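Local coordinates for protein putative phosphoribosyltransferase (Neisseria gonorrhoeae, PDB 5VOG) that binds the alarmone ppGpp and may act as a phosphoribosyltransferase of the type I family, at residues Gly48-Arg53 with Tyr164-Leu169; Pro62-Thr67 with Glu94-Lys99; Val83-Trp88 with Leu118-Lys123. One frame throughout, in Å; residues are numbered along the deposited sequence. Where two conformers were deposited one is given.

Interaction 1 (Gly48-Arg53 with Tyr164-Leu169); sequences GFIPAR and YPWDAL. With G4P (guanosine-5',3'-tetraphosphate), chain D.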
loop_
_atom_site.group_PDB
_atom_site.type_symbol
_atom_site.label_atom_id
_atom_site.label_comp_id
_atom_site.label_asym_id
_atom_site.label_seq_id
_atom_site.Cartn_x
_atom_site.Cartn_y
_atom_site.Cartn_z
ATOM N N GLY A 48 0.772 -2.498 -6.409
ATOM C CA GLY A 48 0.306 -3.608 -5.594
ATOM C C GLY A 48 -0.117 -3.256 -4.177
ATOM O O GLY A 48 -0.674 -4.111 -3.484
ATOM N N PHE A 49 0.144 -2.024 -3.725
ATOM C CA PHE A 49 -0.107 -1.679 -2.328
ATOM C C PHE A 49 -1.592 -1.757 -1.982
ATOM O O PHE A 49 -1.970 -2.322 -0.952
ATOM C CB PHE A 49 0.436 -0.278 -2.026
ATOM C CG PHE A 49 1.938 -0.217 -1.862
ATOM C CD1 PHE A 49 2.670 -1.339 -1.521
ATOM C CD2 PHE A 49 2.620 0.959 -2.067
ATOM C CE1 PHE A 49 4.065 -1.266 -1.374
ATOM C CE2 PHE A 49 4.006 1.036 -1.914
ATOM C CZ PHE A 49 4.722 -0.063 -1.552
ATOM N N ILE A 50 -2.452 -1.164 -2.803
ATOM C CA ILE A 50 -3.871 -1.149 -2.449
ATOM C C ILE A 50 -4.458 -2.553 -2.600
ATOM O O ILE A 50 -5.114 -3.030 -1.668
ATOM C CB ILE A 50 -4.638 -0.081 -3.249
ATOM C CG1 ILE A 50 -4.094 1.310 -2.876
ATOM C CG2 ILE A 50 -6.126 -0.175 -2.945
ATOM C CD1 ILE A 50 -4.781 2.468 -3.558
ATOM N N PRO A 51 -4.233 -3.274 -3.708
ATOM C CA PRO A 51 -4.674 -4.685 -3.749
ATOM C C PRO A 51 -4.186 -5.527 -2.576
ATOM O O PRO A 51 -4.965 -6.335 -2.045
ATOM C CB PRO A 51 -4.099 -5.178 -5.082
ATOM C CG PRO A 51 -4.111 -3.968 -5.943
ATOM C CD PRO A 51 -3.664 -2.853 -5.003
ATOM N N ALA A 52 -2.930 -5.346 -2.139
ATOM C CA ALA A 52 -2.418 -6.156 -1.031
ATOM C C ALA A 52 -3.133 -5.834 0.277
ATOM O O ALA A 52 -3.475 -6.746 1.039
ATOM C CB ALA A 52 -0.906 -5.969 -0.875
ATOM N N ARG A 53 -3.358 -4.548 0.574
ATOM C CA ARG A 53 -4.028 -4.238 1.835
ATOM C C ARG A 53 -5.497 -4.651 1.795
ATOM O O ARG A 53 -6.035 -5.104 2.816
ATOM C CB ARG A 53 -3.878 -2.755 2.181
ATOM C CG ARG A 53 -4.553 -2.369 3.509
ATOM C CD ARG A 53 -4.010 -3.182 4.685
ATOM N NE ARG A 53 -4.688 -2.918 5.958
ATOM C CZ ARG A 53 -5.847 -3.457 6.322
ATOM N NH1 ARG A 53 -6.497 -4.292 5.508
ATOM N NH2 ARG A 53 -6.362 -3.163 7.512
ATOM N N TYR A 164 -7.747 3.166 -12.867
ATOM C CA TYR A 164 -7.888 2.842 -11.456
ATOM C C TYR A 164 -8.388 4.044 -10.669
ATOM O O TYR A 164 -8.024 5.183 -10.967
ATOM C CB TYR A 164 -6.551 2.365 -10.879
ATOM C CG TYR A 164 -6.199 1.003 -11.420
ATOM C CD1 TYR A 164 -6.854 -0.124 -10.957
ATOM C CD2 TYR A 164 -5.263 0.852 -12.441
ATOM C CE1 TYR A 164 -6.570 -1.379 -11.468
ATOM C CE2 TYR A 164 -4.968 -0.400 -12.962
ATOM C CZ TYR A 164 -5.637 -1.511 -12.474
ATOM O OH TYR A 164 -5.369 -2.766 -12.991
ATOM N N PRO A 165 -9.209 3.800 -9.647
ATOM C CA PRO A 165 -9.727 4.924 -8.855
ATOM C C PRO A 165 -8.634 5.670 -8.108
ATOM O O PRO A 165 -8.792 6.865 -7.816
ATOM C CB PRO A 165 -10.719 4.246 -7.897
ATOM C CG PRO A 165 -10.214 2.829 -7.768
ATOM C CD PRO A 165 -9.641 2.488 -9.125
ATOM N N TRP A 166 -7.528 5.003 -7.794
ATOM C CA TRP A 166 -6.429 5.654 -7.096
ATOM C C TRP A 166 -5.582 6.519 -8.016
ATOM O O TRP A 166 -4.574 7.075 -7.566
ATOM C CB TRP A 166 -5.567 4.609 -6.391
ATOM C CG TRP A 166 -5.152 3.388 -7.199
ATOM C CD1 TRP A 166 -4.156 3.321 -8.135
ATOM C CD2 TRP A 166 -5.676 2.052 -7.077
ATOM N NE1 TRP A 166 -4.036 2.030 -8.607
ATOM C CE2 TRP A 166 -4.958 1.236 -7.976
ATOM C CE3 TRP A 166 -6.688 1.475 -6.303
ATOM C CZ2 TRP A 166 -5.207 -0.130 -8.106
ATOM C CZ3 TRP A 166 -6.937 0.117 -6.436
ATOM C CH2 TRP A 166 -6.207 -0.667 -7.342
ATOM N N ASP A 167 -5.980 6.665 -9.283
ATOM C CA ASP A 167 -5.420 7.657 -10.192
ATOM C C ASP A 167 -6.413 8.764 -10.536
ATOM O O ASP A 167 -6.127 9.594 -11.409
ATOM C CB ASP A 167 -4.941 6.995 -11.485
ATOM C CG ASP A 167 -3.708 6.143 -11.289
ATOM O OD1 ASP A 167 -2.803 6.555 -10.525
ATOM O OD2 ASP A 167 -3.653 5.050 -11.905
ATOM N N ALA A 168 -7.566 8.806 -9.874
ATOM C CA ALA A 168 -8.631 9.751 -10.217
ATOM C C ALA A 168 -8.418 11.072 -9.484
ATOM O O ALA A 168 -8.600 11.149 -8.264
ATOM C CB ALA A 168 -9.992 9.167 -9.864
ATOM N N LEU A 169 -8.062 12.121 -10.227
ATOM C CA LEU A 169 -8.068 13.455 -9.638
ATOM C C LEU A 169 -9.470 13.854 -9.195
ATOM O O LEU A 169 -9.635 14.542 -8.181
ATOM C CB LEU A 169 -7.504 14.475 -10.628
ATOM C CG LEU A 169 -6.026 14.308 -10.982
ATOM C CD1 LEU A 169 -5.630 15.340 -12.034
ATOM C CD2 LEU A 169 -5.148 14.434 -9.748
HETATM P PB G4P D . 3.354 -6.830 -15.138
HETATM O O1B G4P D . 4.665 -7.436 -15.094
HETATM O O2B G4P D . 2.441 -7.321 -16.284
HETATM O O3B G4P D . 2.619 -6.997 -13.770
HETATM O O3A G4P D . 3.465 -5.244 -15.258
HETATM P PA G4P D . 4.182 -4.329 -16.340
HETATM O O1A G4P D . 5.653 -4.362 -16.182
HETATM O O2A G4P D . 3.691 -4.696 -17.717
HETATM O "O5'" G4P D . 3.540 -2.898 -15.969
HETATM C "C5'" G4P D . 4.204 -1.651 -16.252
HETATM C "C4'" G4P D . 3.312 -0.530 -15.789
HETATM O "O4'" G4P D . 2.163 -0.426 -16.648
HETATM C "C3'" G4P D . 2.768 -0.696 -14.366
HETATM O "O3'" G4P D . 3.176 0.445 -13.581
HETATM C "C2'" G4P D . 1.244 -0.740 -14.514
HETATM O "O2'" G4P D . 0.543 -0.071 -13.467
HETATM C "C1'" G4P D . 1.053 -0.050 -15.862
HETATM N N9 G4P D . -0.153 -0.512 -16.552
HETATM C C8 G4P D . -0.254 -1.573 -17.412
HETATM N N7 G4P D . -1.474 -1.754 -17.864
HETATM C C5 G4P D . -2.216 -0.749 -17.260
HETATM C C6 G4P D . -3.602 -0.409 -17.362
HETATM O O6 G4P D . -4.467 -0.971 -18.041
HETATM N N1 G4P D . -3.926 0.692 -16.594
HETATM C C2 G4P D . -3.047 1.395 -15.812
HETATM N N2 G4P D . -3.532 2.449 -15.150
HETATM N N3 G4P D . -1.756 1.090 -15.707
HETATM C C4 G4P D . -1.412 0.021 -16.450
HETATM P PC G4P D . 4.590 0.537 -12.881
HETATM O O1C G4P D . 5.635 0.981 -13.844
HETATM O O2C G4P D . 4.819 -0.823 -12.280
HETATM O O3C G4P D . 4.385 1.589 -11.701
HETATM P PD G4P D . 3.531 1.597 -10.354
HETATM O O1D G4P D . 3.154 0.176 -10.092
HETATM O O2D G4P D . 4.476 2.176 -9.276
HETATM O O3D G4P D . 2.377 2.529 -10.615
#
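W166 and I50 carry most of this contact, with P51 adding a smaller share. I50, near the start of helix 49-59, lies over one face of the W166 indole. Its CB is 4.2 Å from the centroid of the six-membered ring and 24° off the ring normal, which meets the criteria for a CH-pi contact. The two branches divide the surface: I50 CD1 comes to 3.5 Å from W166 CE3, whereas I50 CG2 sits 3.6 Å from W166 CZ3, farther along the ring. On the opposite face, Y164 CB lies 3.4 Å above the indole plane; both it and I50 CB are offset toward the rim. W166 CG stands between backbone N and carbonyl carbon (chi1 48°), a torsion that swings the indole back across Y164 and toward I50. P51 meets the far corner obliquely, with P51 CD 4.1 Å from W166 CH2. Y164 also presents a ring edge to the ligand, its CD2 being 3.6 Å from N2 of the ppGpp guanine. R53 and D167 form salt bridges with D167 and R53 of the second subunit. Between the segments themselves, buried dispersion and CH-pi contact does the joining, without polar pairing, right beside the residue that meets the guanine.

Interaction 2 (Pro62-Thr67 with Glu94-Lys99); sequences PIYAVT and EVLRGK
L96 CD1 sits over the centre of one face of the Y64 ring, and this is the tight part of the contact. It stands 3.8 Å from the ring centroid and only 9° off the normal, a well-centred CH-pi contact. The other methyl reaches the rim, L96 CD2 lying 3.9 Å from Y64 CE2. Y64 CG is anti to its carbonyl carbon (chi1 -68°), which sends the ring out from strand 63-75 toward the 3-10 turn 94-96. Packing becomes sparser toward the phenol oxygen: at the solvent side, V95 CG1 approaches Y64 OH at 3.5 Å, but V95 was deposited in two conformers, so this touch is uncertain. Beyond it, the turn is polar and solvent-facing. R97 forms a salt bridge with E94, its modelled length doubtfully short, and another with D125. A type II turn from L96 to K99 follows, with G98 at positive phi. Y64 projects from the central sheet, and A40 of the adjacent strand 40-45 touches both Y64 and L96. The segments thus meet mainly through dispersion and CH-pi contact, while the charges of E94 and R97 pair with each other and with D125 instead of reaching across to the strand.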
loop_
_atom_site.group_PDB
_atom_site.type_symbol
_atom_site.label_atom_id
_atom_site.label_comp_id
_atom_site.label_asym_id
_atom_site.label_seq_id
_atom_site.Cartn_x
_atom_site.Cartn_y
_atom_site.Cartn_z
ATOM N N PRO A 62 0.785 -10.736 7.077
ATOM C CA PRO A 62 1.485 -9.448 6.951
ATOM C C PRO A 62 1.905 -9.143 5.521
ATOM O O PRO A 62 2.192 -10.046 4.727
ATOM C CB PRO A 62 2.716 -9.625 7.848
ATOM C CG PRO A 62 2.907 -11.121 7.944
ATOM C CD PRO A 62 1.518 -11.689 7.928
ATOM N N ILE A 63 1.988 -7.844 5.216
ATOM C CA ILE A 63 2.380 -7.358 3.897
ATOM C C ILE A 63 3.805 -6.828 3.980
ATOM O O ILE A 63 4.051 -5.775 4.579
ATOM C CB ILE A 63 1.446 -6.255 3.381
ATOM C CG1 ILE A 63 -0.017 -6.695 3.391
ATOM C CG2 ILE A 63 1.893 -5.794 1.991
ATOM C CD1 ILE A 63 -0.956 -5.497 3.302
ATOM N N TYR A 64 4.736 -7.525 3.345
ATOM C CA TYR A 64 6.054 -6.984 3.057
ATOM C C TYR A 64 6.005 -6.260 1.712
ATOM O O TYR A 64 5.067 -6.431 0.932
ATOM C CB TYR A 64 7.103 -8.104 3.053
ATOM C CG TYR A 64 7.322 -8.698 4.433
ATOM C CD1 TYR A 64 8.392 -8.291 5.223
ATOM C CD2 TYR A 64 6.441 -9.650 4.959
ATOM C CE1 TYR A 64 8.587 -8.815 6.499
ATOM C CE2 TYR A 64 6.626 -10.182 6.222
ATOM C CZ TYR A 64 7.696 -9.758 6.995
ATOM O OH TYR A 64 7.873 -10.289 8.255
ATOM N N ALA A 65 7.020 -5.435 1.442
ATOM C CA ALA A 65 6.962 -4.586 0.256
ATOM C C ALA A 65 8.286 -4.547 -0.493
ATOM O O ALA A 65 9.362 -4.494 0.106
ATOM C CB ALA A 65 6.559 -3.154 0.618
ATOM N N VAL A 66 8.188 -4.578 -1.821
ATOM C CA VAL A 66 9.265 -4.204 -2.723
ATOM C C VAL A 66 8.661 -3.194 -3.685
ATOM O O VAL A 66 7.441 -3.119 -3.837
ATOM C CB VAL A 66 9.859 -5.411 -3.493
ATOM C CG1 VAL A 66 10.371 -6.475 -2.521
ATOM C CG2 VAL A 66 8.820 -6.003 -4.453
ATOM N N THR A 67 9.514 -2.395 -4.328
ATOM C CA THR A 67 9.022 -1.511 -5.379
ATOM C C THR A 67 9.966 -1.585 -6.567
ATOM O O THR A 67 11.190 -1.633 -6.405
ATOM C CB THR A 67 8.866 -0.042 -4.911
ATOM O OG1 THR A 67 7.754 0.063 -4.017
ATOM C CG2 THR A 67 8.609 0.900 -6.103
ATOM N N GLU A 94 14.452 -13.326 8.745
ATOM C CA GLU A 94 14.554 -14.740 9.077
ATOM C C GLU A 94 13.186 -15.379 9.296
ATOM O O GLU A 94 13.023 -16.577 9.042
ATOM C CB GLU A 94 15.437 -14.925 10.313
ATOM C CG GLU A 94 16.161 -16.258 10.360
ATOM C CD GLU A 94 17.181 -16.417 9.239
ATOM O OE1 GLU A 94 17.709 -15.393 8.745
ATOM O OE2 GLU A 94 17.456 -17.569 8.853
ATOM N N VAL A 95 12.189 -14.603 9.737
ATOM C CA VAL A 95 10.866 -15.158 9.997
ATOM C C VAL A 95 10.212 -15.681 8.721
ATOM O O VAL A 95 9.274 -16.487 8.789
ATOM C CB VAL A 95 9.978 -14.101 10.698
ATOM C CG1 VAL A 95 9.569 -12.999 9.734
ATOM C CG2 VAL A 95 8.756 -14.748 11.338
ATOM N N LEU A 96 10.688 -15.251 7.551
ATOM C CA LEU A 96 10.138 -15.721 6.286
ATOM C C LEU A 96 10.889 -16.910 5.700
ATOM O O LEU A 96 10.454 -17.447 4.676
ATOM C CB LEU A 96 10.117 -14.585 5.259
ATOM C CG LEU A 96 9.194 -13.408 5.577
ATOM C CD1 LEU A 96 9.247 -12.393 4.445
ATOM C CD2 LEU A 96 7.772 -13.893 5.811
ATOM N N ARG A 97 11.997 -17.332 6.310
ATOM C CA ARG A 97 12.763 -18.438 5.755
ATOM C C ARG A 97 11.928 -19.711 5.771
ATOM O O ARG A 97 11.344 -20.072 6.797
ATOM C CB ARG A 97 14.063 -18.647 6.536
ATOM C CG ARG A 97 14.895 -19.807 6.008
ATOM C CD ARG A 97 16.185 -20.003 6.798
ATOM N NE ARG A 97 17.067 -18.841 6.711
ATOM C CZ ARG A 97 17.914 -18.615 5.711
ATOM N NH1 ARG A 97 17.997 -19.470 4.697
ATOM N NH2 ARG A 97 18.678 -17.532 5.722
ATOM N N GLY A 98 11.864 -20.384 4.626
ATOM C CA GLY A 98 11.088 -21.605 4.528
ATOM C C GLY A 98 9.590 -21.423 4.564
ATOM O O GLY A 98 8.869 -22.412 4.711
ATOM N N LYS A 99 9.099 -20.196 4.429
ATOM C CA LYS A 99 7.674 -19.908 4.481
ATOM C C LYS A 99 7.102 -19.756 3.075
ATOM O O LYS A 99 7.823 -19.717 2.077
ATOM C CB LYS A 99 7.413 -18.635 5.296
ATOM C CG LYS A 99 7.856 -18.725 6.744
ATOM C CD LYS A 99 7.127 -19.848 7.456
ATOM C CE LYS A 99 7.485 -19.917 8.931
ATOM N NZ LYS A 99 6.719 -20.996 9.617
#

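Interaction 3 (Val83-Trp88 with Leu118-Lys123); sequences VKKVQW and LKELLK
The benzo end of the W88 indole is met obliquely by two helix side chains, with E120 CB 3.5 Å and L121 CD2 4.0 Å from W88 CZ2. Over one face lies the aliphatic end of K85, whose CE is 3.6 Å above the ring plane and over its centre. At the edge, in the ring plane, a water accepts the NE1 hydrogen of W88 at 3.0 Å and donates to E120 O at 2.9 Å, bridging indole and helix backbone. K85 is extended beyond CG (chi2 173°), long enough to cross the indole and bring NZ to 3.6 Å from E120 OE1, a long salt bridge. The E120 carboxylate, turned 73° from the ring plane, receives K123 NZ on its syn side, 26° out of its own plane and 3.2 Å from E120 OE1. K123 also touches a crystal neighbour, so this pairing may be partly lattice-shaped. Two lysines would probably favour the ionised carboxylate. The W88 side chain is about 3 Å from that of D90, which binds magnesium in an entry of this protein. The contact joins the end of strand 78-85 to helix 112-121; W88 also packs on V66 of strand 63-75, while L121 reaches V103 of strand 101-105.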
loop_
_atom_site.group_PDB
_atom_site.type_symbol
_atom_site.label_atom_id
_atom_site.label_comp_id
_atom_site.label_asym_id
_atom_site.label_seq_id
_atom_site.Cartn_x
_atom_site.Cartn_y
_atom_site.Cartn_z
ATOM N N VAL A 83 13.155 -2.513 -16.300
ATOM C CA VAL A 83 12.700 -2.519 -14.918
ATOM C C VAL A 83 13.902 -2.632 -13.986
ATOM O O VAL A 83 14.861 -3.369 -14.256
ATOM C CB VAL A 83 11.675 -3.645 -14.684
ATOM C CG1 VAL A 83 12.284 -5.017 -14.949
ATOM C CG2 VAL A 83 11.103 -3.561 -13.271
ATOM N N LYS A 84 13.850 -1.875 -12.884
ATOM C CA LYS A 84 14.878 -1.897 -11.851
ATOM C C LYS A 84 14.228 -1.884 -10.476
ATOM O O LYS A 84 13.077 -1.474 -10.312
ATOM C CB LYS A 84 15.830 -0.697 -11.938
ATOM N N LYS A 85 15.008 -2.298 -9.480
ATOM C CA LYS A 85 14.591 -2.175 -8.091
ATOM C C LYS A 85 14.648 -0.726 -7.627
ATOM O O LYS A 85 15.631 -0.018 -7.863
ATOM C CB LYS A 85 15.491 -3.017 -7.189
ATOM C CG LYS A 85 15.444 -4.511 -7.460
ATOM C CD LYS A 85 16.511 -5.205 -6.622
ATOM C CE LYS A 85 16.439 -6.715 -6.732
ATOM N NZ LYS A 85 17.610 -7.354 -6.065
ATOM N N VAL A 86 13.598 -0.303 -6.931
ATOM C CA VAL A 86 13.593 0.948 -6.180
ATOM C C VAL A 86 13.766 0.695 -4.689
ATOM O O VAL A 86 14.508 1.412 -4.011
ATOM C CB VAL A 86 12.284 1.718 -6.467
ATOM C CG1 VAL A 86 12.227 3.021 -5.654
ATOM C CG2 VAL A 86 12.147 1.991 -7.961
ATOM N N GLN A 87 13.071 -0.317 -4.176
ATOM C CA GLN A 87 13.215 -0.806 -2.814
ATOM C C GLN A 87 13.100 -2.322 -2.841
ATOM O O GLN A 87 12.248 -2.870 -3.548
ATOM C CB GLN A 87 12.145 -0.231 -1.878
ATOM C CG GLN A 87 12.299 -0.738 -0.443
ATOM C CD GLN A 87 11.281 -0.166 0.515
ATOM O OE1 GLN A 87 10.512 0.740 0.162
ATOM N NE2 GLN A 87 11.283 -0.676 1.751
ATOM N N TRP A 88 13.938 -3.006 -2.067
ATOM C CA TRP A 88 13.896 -4.458 -2.052
ATOM C C TRP A 88 13.965 -4.966 -0.621
ATOM O O TRP A 88 14.203 -4.207 0.327
ATOM C CB TRP A 88 15.020 -5.064 -2.906
ATOM C CG TRP A 88 14.673 -6.424 -3.407
ATOM C CD1 TRP A 88 15.175 -7.622 -2.970
ATOM C CD2 TRP A 88 13.703 -6.735 -4.406
ATOM N NE1 TRP A 88 14.583 -8.658 -3.656
ATOM C CE2 TRP A 88 13.677 -8.142 -4.545
ATOM C CE3 TRP A 88 12.863 -5.962 -5.211
ATOM C CZ2 TRP A 88 12.845 -8.792 -5.464
ATOM C CZ3 TRP A 88 12.031 -6.603 -6.120
ATOM C CH2 TRP A 88 12.027 -8.008 -6.236
ATOM N N LEU A 118 9.717 -12.236 -9.704
ATOM C CA LEU A 118 9.682 -13.650 -9.350
ATOM C C LEU A 118 11.061 -14.284 -9.480
ATOM O O LEU A 118 11.468 -15.076 -8.622
ATOM C CB LEU A 118 8.661 -14.384 -10.220
ATOM C CG LEU A 118 7.210 -13.960 -9.948
ATOM C CD1 LEU A 118 6.221 -14.660 -10.899
ATOM C CD2 LEU A 118 6.838 -14.200 -8.480
ATOM N N LYS A 119 11.796 -13.953 -10.546
ATOM C CA LYS A 119 13.153 -14.476 -10.683
ATOM C C LYS A 119 14.023 -14.063 -9.502
ATOM O O LYS A 119 14.808 -14.868 -8.988
ATOM C CB LYS A 119 13.772 -14.000 -11.994
ATOM C CG LYS A 119 13.326 -14.809 -13.204
ATOM C CD LYS A 119 14.121 -14.426 -14.441
ATOM C CE LYS A 119 13.774 -15.322 -15.618
ATOM N NZ LYS A 119 14.581 -14.993 -16.823
ATOM N N GLU A 120 13.893 -12.813 -9.051
ATOM C CA GLU A 120 14.694 -12.368 -7.919
ATOM C C GLU A 120 14.286 -13.074 -6.635
ATOM O O GLU A 120 15.144 -13.447 -5.831
ATOM C CB GLU A 120 14.573 -10.853 -7.758
ATOM C CG GLU A 120 15.259 -10.066 -8.853
ATOM C CD GLU A 120 16.738 -10.385 -8.955
ATOM O OE1 GLU A 120 17.420 -10.383 -7.912
ATOM O OE2 GLU A 120 17.214 -10.644 -10.081
ATOM N N LEU A 121 12.980 -13.263 -6.416
ATOM C CA LEU A 121 12.531 -13.884 -5.175
ATOM C C LEU A 121 12.814 -15.382 -5.136
ATOM O O LEU A 121 12.921 -15.950 -4.042
ATOM C CB LEU A 121 11.040 -13.604 -4.964
ATOM C CG LEU A 121 10.716 -12.130 -4.679
ATOM C CD1 LEU A 121 9.222 -11.870 -4.753
ATOM C CD2 LEU A 121 11.259 -11.719 -3.313
ATOM N N LEU A 122 12.971 -16.030 -6.291
ATOM C CA LEU A 122 13.338 -17.441 -6.293
ATOM C C LEU A 122 14.780 -17.669 -5.862
ATOM O O LEU A 122 15.163 -18.819 -5.621
ATOM C CB LEU A 122 13.104 -18.053 -7.676
ATOM C CG LEU A 122 11.634 -18.286 -8.027
ATOM C CD1 LEU A 122 11.487 -18.797 -9.452
ATOM C CD2 LEU A 122 10.989 -19.247 -7.039
ATOM N N LYS A 123 15.589 -16.610 -5.774
ATOM C CA LYS A 123 16.927 -16.719 -5.208
ATOM C C LYS A 123 16.912 -16.910 -3.701
ATOM O O LYS A 123 17.956 -17.236 -3.123
ATOM C CB LYS A 123 17.742 -15.473 -5.545
ATOM C CG LYS A 123 17.973 -15.275 -7.025
ATOM C CD LYS A 123 18.692 -13.970 -7.271
ATOM C CE LYS A 123 19.108 -13.833 -8.718
ATOM N NZ LYS A 123 19.664 -12.482 -8.949
HETATM O O HOH W 1 15.565 -11.481 -3.783
#

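Overall arrangement
Interactions 2 and 3 meet directly on neighbouring strands of the central sheet: T67 O is 2.8 Å from V86 N and T67 N is 2.9 Å from Q87 O, both probable hydrogen bonds. The centres of interactions 2 and 3 lie 13 Å apart. Interaction 1 touches interaction 2 through F49 CE1, 3.7 Å from A65 CB, but stays about 6 Å, nearest atoms, from interaction 3. Interaction 1 reaches the ppGpp pocket through Y164; the W88 and Y64 side chains each lie about 11 Å from a bound ppGpp. W88 is instead about 4 Å from a bound magnesium ion. All three contacts touch the second subunit, where F49 stacks on its counterpart.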